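Local coordinates for Xaa-Pro Dipeptidase (Alteromonas macleodii, PDB 2QS8), which probably hydrolyses peptides as a metal-dependent Xaa-Pro dipeptidase or carboxypeptidase of the amidohydrolase superfamily, and holds methionine in its active site, at residues V402-D406 with G407-E411; L366-E369 with D370-S374; I121-R124 with D125-S129. All coordinates share one frame; numbering follows the deposited sequence.

Interaction 1. Residues V402-D406 with G407-E411; sequences VVIKD and GLLYE
The Tyr-410 ring turns one edge to strand 402-405: the carbonyl oxygens of Val-403 and Lys-405 lie near its plane at that edge, while Lys-405 CB comes in obliquely, 3.7 Å from Tyr-410 CE2. Phe-103 of helix 88-104 packs edge-to-face with the same ring. Beyond the ring, the extended Lys-405 chain carries NZ to a water 2.7 Å away that also meets Tyr-410 OH; NZ has a further partner in Gly-134 O.

On the other face of the hairpin, Leu-409 CD1 comes to rest 3.4 Å from Ile-404 CG1 and 3.7 Å from Val-402 CG1. With Leu-409 CG anti to its own nitrogen (chi1 -177°), the branch leans back over the neighbouring strand. Ile-404 CG2 sits against Leu-408 O, and Ile-54 of strand 52-56 touches the same side chain from outside. Cutting Ile-404 back to alanine is likely to leave Leu-409 CD1 without its nearest support and open a gap toward Ile-54.

Lys-405 and Leu-408 close the hairpin with a reciprocal backbone pair, Lys-405 N to Leu-408 O (2.8 Å) and Leu-408 N to Lys-405 O (3.0 Å). Farther along, Val-403 O accepts a nearly straight bond from Tyr-410 N at 2.9 Å and a weak one from Glu-411 N, while Val-403 N gives to Glu-411 O. Asp-406 and Gly-407, both at positive phi, form the corners between the strands: this is a two-residue beta hairpin with a type I' turn and a classic bulge, whose first strand pairs antiparallel with strand 383-386, near the C terminus.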
loop_
_atom_site.group_PDB
_atom_site.type_symbol
_atom_site.label_atom_id
_atom_site.label_comp_id
_atom_site.label_asym_id
_atom_site.label_seq_id
_atom_site.Cartn_x
_atom_site.Cartn_y
_atom_site.Cartn_z
ATOM N N VAL A 402 -26.010 5.289 46.647
ATOM C CA VAL A 402 -25.291 4.095 47.065
ATOM C C VAL A 402 -24.713 3.413 45.841
ATOM O O VAL A 402 -25.422 3.143 44.874
ATOM C CB VAL A 402 -26.220 3.091 47.832
ATOM C CG1 VAL A 402 -25.482 1.777 48.101
ATOM C CG2 VAL A 402 -26.661 3.692 49.155
ATOM N N VAL A 403 -23.422 3.137 45.878
ATOM C CA VAL A 403 -22.774 2.481 44.758
ATOM C C VAL A 403 -21.854 1.396 45.280
ATOM O O VAL A 403 -20.924 1.677 46.038
ATOM C CB VAL A 403 -21.940 3.481 43.914
ATOM C CG1 VAL A 403 -21.267 2.756 42.757
ATOM C CG2 VAL A 403 -22.828 4.605 43.401
ATOM N N ILE A 404 -22.136 0.159 44.878
ATOM C CA ILE A 404 -21.332 -0.993 45.266
ATOM C C ILE A 404 -20.758 -1.607 44.002
ATOM O O ILE A 404 -21.477 -1.844 43.038
ATOM C CB ILE A 404 -22.168 -2.065 45.996
ATOM C CG1 ILE A 404 -22.773 -1.464 47.272
ATOM C CG2 ILE A 404 -21.289 -3.254 46.341
ATOM C CD1 ILE A 404 -23.722 -2.386 48.025
ATOM N N LYS A 405 -19.460 -1.860 44.009
ATOM C CA LYS A 405 -18.811 -2.436 42.844
ATOM C C LYS A 405 -17.889 -3.556 43.284
ATOM O O LYS A 405 -17.039 -3.366 44.152
ATOM C CB LYS A 405 -18.006 -1.364 42.115
ATOM C CG LYS A 405 -17.186 -1.883 40.945
ATOM C CD LYS A 405 -16.049 -0.913 40.658
ATOM C CE LYS A 405 -15.070 -1.462 39.655
ATOM N NZ LYS A 405 -13.887 -0.575 39.575
ATOM N N ASP A 406 -18.077 -4.722 42.675
ATOM C CA ASP A 406 -17.290 -5.904 42.989
ATOM C C ASP A 406 -17.415 -6.268 44.470
ATOM O O ASP A 406 -16.442 -6.666 45.110
ATOM C CB ASP A 406 -15.822 -5.670 42.618
ATOM C CG ASP A 406 -15.131 -6.933 42.142
ATOM O OD1 ASP A 406 -15.676 -7.610 41.235
ATOM O OD2 ASP A 406 -14.040 -7.245 42.664
ATOM N N GLY A 407 -18.623 -6.125 45.007
ATOM C CA GLY A 407 -18.854 -6.455 46.402
ATOM C C GLY A 407 -18.353 -5.438 47.412
ATOM O O GLY A 407 -18.423 -5.688 48.615
ATOM N N LEU A 408 -17.840 -4.301 46.939
ATOM C CA LEU A 408 -17.344 -3.257 47.842
ATOM C C LEU A 408 -18.184 -1.986 47.756
ATOM O O LEU A 408 -18.599 -1.567 46.674
ATOM C CB LEU A 408 -15.875 -2.936 47.552
ATOM C CG LEU A 408 -14.801 -3.821 48.206
ATOM C CD1 LEU A 408 -15.028 -5.293 47.887
ATOM C CD2 LEU A 408 -13.432 -3.383 47.707
ATOM N N LEU A 409 -18.434 -1.379 48.911
ATOM C CA LEU A 409 -19.242 -0.169 48.996
ATOM C C LEU A 409 -18.389 1.091 48.906
ATOM O O LEU A 409 -17.450 1.269 49.683
ATOM C CB LEU A 409 -20.023 -0.162 50.315
ATOM C CG LEU A 409 -20.987 0.997 50.581
ATOM C CD1 LEU A 409 -22.243 0.845 49.740
ATOM C CD2 LEU A 409 -21.352 1.017 52.049
ATOM N N TYR A 410 -18.721 1.961 47.959
ATOM C CA TYR A 410 -17.990 3.213 47.774
ATOM C C TYR A 410 -18.843 4.379 48.262
ATOM O O TYR A 410 -18.376 5.227 49.024
ATOM C CB TYR A 410 -17.642 3.410 46.295
ATOM C CG TYR A 410 -16.644 2.413 45.758
ATOM C CD1 TYR A 410 -15.287 2.730 45.673
ATOM C CD2 TYR A 410 -17.051 1.152 45.340
ATOM C CE1 TYR A 410 -14.359 1.810 45.182
ATOM C CE2 TYR A 410 -16.137 0.225 44.851
ATOM C CZ TYR A 410 -14.794 0.557 44.774
ATOM O OH TYR A 410 -13.898 -0.371 44.293
ATOM N N GLU A 411 -20.100 4.402 47.827
ATOM C CA GLU A 411 -21.025 5.464 48.202
ATOM C C GLU A 411 -22.179 4.911 49.027
ATOM O O GLU A 411 -22.755 3.879 48.682
ATOM C CB GLU A 411 -21.590 6.142 46.950
ATOM C CG GLU A 411 -21.829 7.634 47.115
ATOM C CD GLU A 411 -20.534 8.436 47.098
ATOM O OE1 GLU A 411 -20.593 9.649 47.384
ATOM O OE2 GLU A 411 -19.462 7.861 46.791
HETATM O O HOH W 1 -12.600 0.686 41.643
#

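Interaction 2. Residues L366-E369 with D370-S374; sequences LRIE and DKLGS
The backbone curls around the carbonyl of Ile-368, whose oxygen accepts from both Lys-371 N (2.9 Å) and Leu-372 N (3.0 Å), the first donor standing well above the carbonyl plane and the second close to the line of the C=O bond. Two grips on one oxygen fix the turn, and the backbone angles of Glu-369 and Asp-370 at its corners are those of a type I turn.

On one side of the turn the ends of two branched chains meet: Ile-368 CD1 lies 3.9 Å from Leu-372 CD1, carried there by an Ile-368 CG1 set between its own nitrogen and carbonyl carbon (chi1 51°). Phe-138 of strand 136-139 packs on Ile-368, and Leu-380 on Leu-372; Leu-372 is buried, while Ile-368 is only partly covered.

The polar chains take other directions. Asp-370 OD1 receives a water at 2.6 Å, which makes only a weak second bond to Arg-367 O. Glu-369 is bent at chi2 and lies along helix 360-365, against Met-360 and Ala-363. Glu-369 O stands 3.4 Å from Leu-372 O; Lys-379 NZ bonds to both acceptors and probably eases their closeness.

Just upstream, Arg-367 adopts positive phi at the end of helix 360-365, with two bonds back into the last turn. A Schellman motif at the helix end followed at once by a type I turn leads the chain on toward strand 383-386.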
loop_
_atom_site.group_PDB
_atom_site.type_symbol
_atom_site.label_atom_id
_atom_site.label_comp_id
_atom_site.label_asym_id
_atom_site.label_seq_id
_atom_site.Cartn_x
_atom_site.Cartn_y
_atom_site.Cartn_z
ATOM N N LEU A 366 -21.697 -5.666 25.586
ATOM C CA LEU A 366 -20.316 -5.753 26.048
ATOM C C LEU A 366 -19.890 -7.203 26.275
ATOM O O LEU A 366 -18.781 -7.457 26.730
ATOM C CB LEU A 366 -20.124 -4.965 27.345
ATOM C CG LEU A 366 -19.849 -3.457 27.248
ATOM C CD1 LEU A 366 -19.688 -2.874 28.643
ATOM C CD2 LEU A 366 -18.580 -3.203 26.441
ATOM N N ARG A 367 -20.788 -8.141 25.973
ATOM C CA ARG A 367 -20.513 -9.574 26.106
ATOM C C ARG A 367 -20.133 -9.977 27.524
ATOM O O ARG A 367 -19.188 -10.736 27.729
ATOM C CB ARG A 367 -19.397 -9.981 25.129
ATOM C CG ARG A 367 -19.678 -9.543 23.698
ATOM C CD ARG A 367 -18.531 -9.823 22.755
ATOM N NE ARG A 367 -18.811 -9.323 21.412
ATOM C CZ ARG A 367 -18.048 -9.544 20.345
ATOM N NH1 ARG A 367 -16.936 -10.272 20.446
ATOM N NH2 ARG A 367 -18.400 -9.030 19.171
ATOM N N ILE A 368 -20.874 -9.460 28.499
ATOM C CA ILE A 368 -20.621 -9.783 29.897
ATOM C C ILE A 368 -21.914 -10.064 30.664
ATOM O O ILE A 368 -21.934 -10.043 31.897
ATOM C CB ILE A 368 -19.849 -8.651 30.606
ATOM C CG1 ILE A 368 -20.545 -7.313 30.372
ATOM C CG2 ILE A 368 -18.427 -8.610 30.117
ATOM C CD1 ILE A 368 -19.934 -6.184 31.170
ATOM N N GLU A 369 -22.981 -10.359 29.927
ATOM C CA GLU A 369 -24.282 -10.628 30.535
ATOM C C GLU A 369 -24.303 -11.829 31.472
ATOM O O GLU A 369 -25.224 -11.981 32.261
ATOM C CB GLU A 369 -25.359 -10.835 29.460
ATOM C CG GLU A 369 -25.184 -12.102 28.648
ATOM C CD GLU A 369 -24.375 -11.882 27.385
ATOM O OE1 GLU A 369 -23.394 -11.102 27.426
ATOM O OE2 GLU A 369 -24.720 -12.498 26.353
ATOM N N ASP A 370 -23.299 -12.690 31.390
ATOM C CA ASP A 370 -23.279 -13.852 32.265
ATOM C C ASP A 370 -22.652 -13.528 33.617
ATOM O O ASP A 370 -22.665 -14.360 34.520
ATOM C CB ASP A 370 -22.523 -15.003 31.594
ATOM C CG ASP A 370 -21.049 -14.698 31.397
ATOM O OD1 ASP A 370 -20.706 -13.542 31.052
ATOM O OD2 ASP A 370 -20.231 -15.622 31.574
ATOM N N LYS A 371 -22.118 -12.316 33.761
ATOM C CA LYS A 371 -21.476 -11.905 35.010
ATOM C C LYS A 371 -21.994 -10.604 35.623
ATOM O O LYS A 371 -21.839 -10.374 36.821
ATOM C CB LYS A 371 -19.963 -11.787 34.810
ATOM C CG LYS A 371 -19.235 -13.113 34.862
ATOM C CD LYS A 371 -17.731 -12.926 34.797
ATOM C CE LYS A 371 -17.015 -14.177 35.300
ATOM N NZ LYS A 371 -17.307 -14.449 36.750
ATOM N N LEU A 372 -22.598 -9.756 34.797
ATOM C CA LEU A 372 -23.119 -8.473 35.245
ATOM C C LEU A 372 -24.421 -8.171 34.524
ATOM O O LEU A 372 -24.833 -8.925 33.643
ATOM C CB LEU A 372 -22.099 -7.369 34.942
ATOM C CG LEU A 372 -20.811 -7.396 35.769
ATOM C CD1 LEU A 372 -19.719 -6.579 35.079
ATOM C CD2 LEU A 372 -21.105 -6.855 37.162
ATOM N N GLY A 373 -25.074 -7.075 34.904
ATOM C CA GLY A 373 -26.305 -6.694 34.236
ATOM C C GLY A 373 -27.595 -6.957 34.982
ATOM O O GLY A 373 -28.646 -6.450 34.591
ATOM N N SER A 374 -27.531 -7.742 36.049
ATOM C CA SER A 374 -28.726 -8.052 36.829
ATOM C C SER A 374 -28.370 -8.517 38.233
ATOM O O SER A 374 -27.266 -9.008 38.482
ATOM C CB SER A 374 -29.555 -9.142 36.142
ATOM O OG SER A 374 -28.857 -10.375 36.128
HETATM O O HOH W 2 -18.290 -13.025 30.164
#

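Interaction 3. Residues I121-R124 with D125-S129; sequences ISLR and DAINS
Leu-123 and Ile-127, one helical turn apart, make the close-packed side of this helix segment: Leu-123 CG lies 4.0 Å from Ile-127 CD1, and Ile-127 CG1 presses on Leu-123 O at 3.3 Å. Ile-137 of strand 136-139 touches both chains, and Ala-95, Thr-96 and Ala-99 of helix 88-104 close on Leu-123.

The more exposed flank is polar and looser. Here Arg-124 and Asp-125 run side by side in a salt bridge. Arg-124 NE and NH2 both reach the single oxygen Asp-125 OD1, at 3.0 Å and 3.1 Å, from the same face of the carboxylate. That oxygen lies in the guanidinium plane at its edge, yet the two planes are turned 41° apart. A bend at chi3 (72°) swings the guanidinium back beside its neighbour. Asn-128 adds only a light touch, its OD1 3.5 Å from Arg-124 CG, while its backbone N bonds to Arg-124 O at 2.8 Å in the ordinary helical ladder.

Arg-124 is also claimed from outside, NH1 pairing with Asp-191 OD1 and Gly-189 O. Two carboxylates thus share one guanidinium, which probably offsets part of their negative charge and is itself kept from turning, tying the helix flank to the loop at 189-191.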
loop_
_atom_site.group_PDB
_atom_site.type_symbol
_atom_site.label_atom_id
_atom_site.label_comp_id
_atom_site.label_asym_id
_atom_site.label_seq_id
_atom_site.Cartn_x
_atom_site.Cartn_y
_atom_site.Cartn_z
ATOM N N ILE A 121 -7.653 3.477 28.088
ATOM C CA ILE A 121 -6.899 2.250 28.290
ATOM C C ILE A 121 -6.056 2.352 29.572
ATOM O O ILE A 121 -6.052 1.438 30.399
ATOM C CB ILE A 121 -5.988 1.968 27.089
ATOM C CG1 ILE A 121 -6.845 1.527 25.892
ATOM C CG2 ILE A 121 -4.933 0.939 27.456
ATOM C CD1 ILE A 121 -6.123 1.578 24.569
ATOM N N SER A 122 -5.351 3.466 29.736
ATOM C CA SER A 122 -4.531 3.656 30.930
ATOM C C SER A 122 -5.389 3.777 32.195
ATOM O O SER A 122 -5.053 3.239 33.246
ATOM C CB SER A 122 -3.656 4.903 30.785
ATOM O OG SER A 122 -2.761 4.773 29.695
ATOM N N LEU A 123 -6.508 4.476 32.088
ATOM C CA LEU A 123 -7.378 4.657 33.235
ATOM C C LEU A 123 -7.959 3.307 33.670
ATOM O O LEU A 123 -7.997 2.986 34.865
ATOM C CB LEU A 123 -8.496 5.634 32.885
ATOM C CG LEU A 123 -9.354 6.127 34.049
ATOM C CD1 LEU A 123 -8.443 6.716 35.125
ATOM C CD2 LEU A 123 -10.361 7.158 33.555
ATOM N N ARG A 124 -8.393 2.525 32.686
ATOM C CA ARG A 124 -8.960 1.200 32.928
ATOM C C ARG A 124 -7.958 0.348 33.690
ATOM O O ARG A 124 -8.294 -0.247 34.706
ATOM C CB ARG A 124 -9.294 0.506 31.600
ATOM C CG ARG A 124 -9.718 -0.946 31.746
ATOM C CD ARG A 124 -9.574 -1.693 30.425
ATOM N NE ARG A 124 -8.174 -1.941 30.089
ATOM C CZ ARG A 124 -7.733 -2.223 28.867
ATOM N NH1 ARG A 124 -8.580 -2.293 27.846
ATOM N NH2 ARG A 124 -6.441 -2.436 28.671
ATOM N N ASP A 125 -6.723 0.301 33.201
ATOM C CA ASP A 125 -5.693 -0.498 33.854
ATOM C C ASP A 125 -5.382 -0.034 35.270
ATOM O O ASP A 125 -5.145 -0.864 36.147
ATOM C CB ASP A 125 -4.409 -0.523 33.017
ATOM C CG ASP A 125 -4.573 -1.313 31.719
ATOM O OD1 ASP A 125 -5.576 -2.041 31.572
ATOM O OD2 ASP A 125 -3.692 -1.210 30.845
ATOM N N ALA A 126 -5.388 1.282 35.492
ATOM C CA ALA A 126 -5.111 1.839 36.813
ATOM C C ALA A 126 -6.238 1.465 37.774
ATOM O O ALA A 126 -5.998 1.100 38.921
ATOM C CB ALA A 126 -4.971 3.365 36.739
ATOM N N ILE A 127 -7.470 1.559 37.291
ATOM C CA ILE A 127 -8.621 1.221 38.106
ATOM C C ILE A 127 -8.655 -0.276 38.413
ATOM O O ILE A 127 -8.796 -0.680 39.567
ATOM C CB ILE A 127 -9.943 1.613 37.412
ATOM C CG1 ILE A 127 -10.072 3.136 37.368
ATOM C CG2 ILE A 127 -11.122 0.997 38.159
ATOM C CD1 ILE A 127 -11.224 3.634 36.545
ATOM N N ASN A 128 -8.512 -1.097 37.378
ATOM C CA ASN A 128 -8.549 -2.537 37.557
ATOM C C ASN A 128 -7.454 -3.062 38.480
ATOM O O ASN A 128 -7.613 -4.131 39.061
ATOM C CB ASN A 128 -8.480 -3.251 36.207
ATOM C CG ASN A 128 -9.723 -3.026 35.366
ATOM O OD1 ASN A 128 -9.784 -3.430 34.200
ATOM N ND2 ASN A 128 -10.724 -2.387 35.950
ATOM N N SER A 129 -6.354 -2.327 38.619
ATOM C CA SER A 129 -5.274 -2.769 39.500
ATOM C C SER A 129 -5.355 -2.087 40.875
ATOM O O SER A 129 -4.414 -2.153 41.670
ATOM C CB SER A 129 -3.913 -2.486 38.861
ATOM O OG SER A 129 -3.743 -1.104 38.643
#

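How the interactions relate
Following the chain from the N terminus, interaction 3 comes first, within helix 119-128 of the beta-alpha-beta unit between strands 107-112 and 136-139. Interaction 2 follows, turning the chain after helix 360-365, and interaction 1 closes the C-terminal hairpin. They run in series; none encloses or crosses another. Interactions 1 and 3 meet directly, Lys-405 NZ packing 3.5 Å from Ile-127 CG2. Interaction 2 stands apart, about 7 Å from interaction 1 at the nearest atoms, yet Arg-136 connects the two, pairing with Asp-406 and touching Leu-372. Interactions 1 and 3 pack the C-terminal hairpin and helix 119-128 against helix 88-104, while interaction 2 leads from helix 360-365 toward strand 383-386, which pairs with strand 400-405.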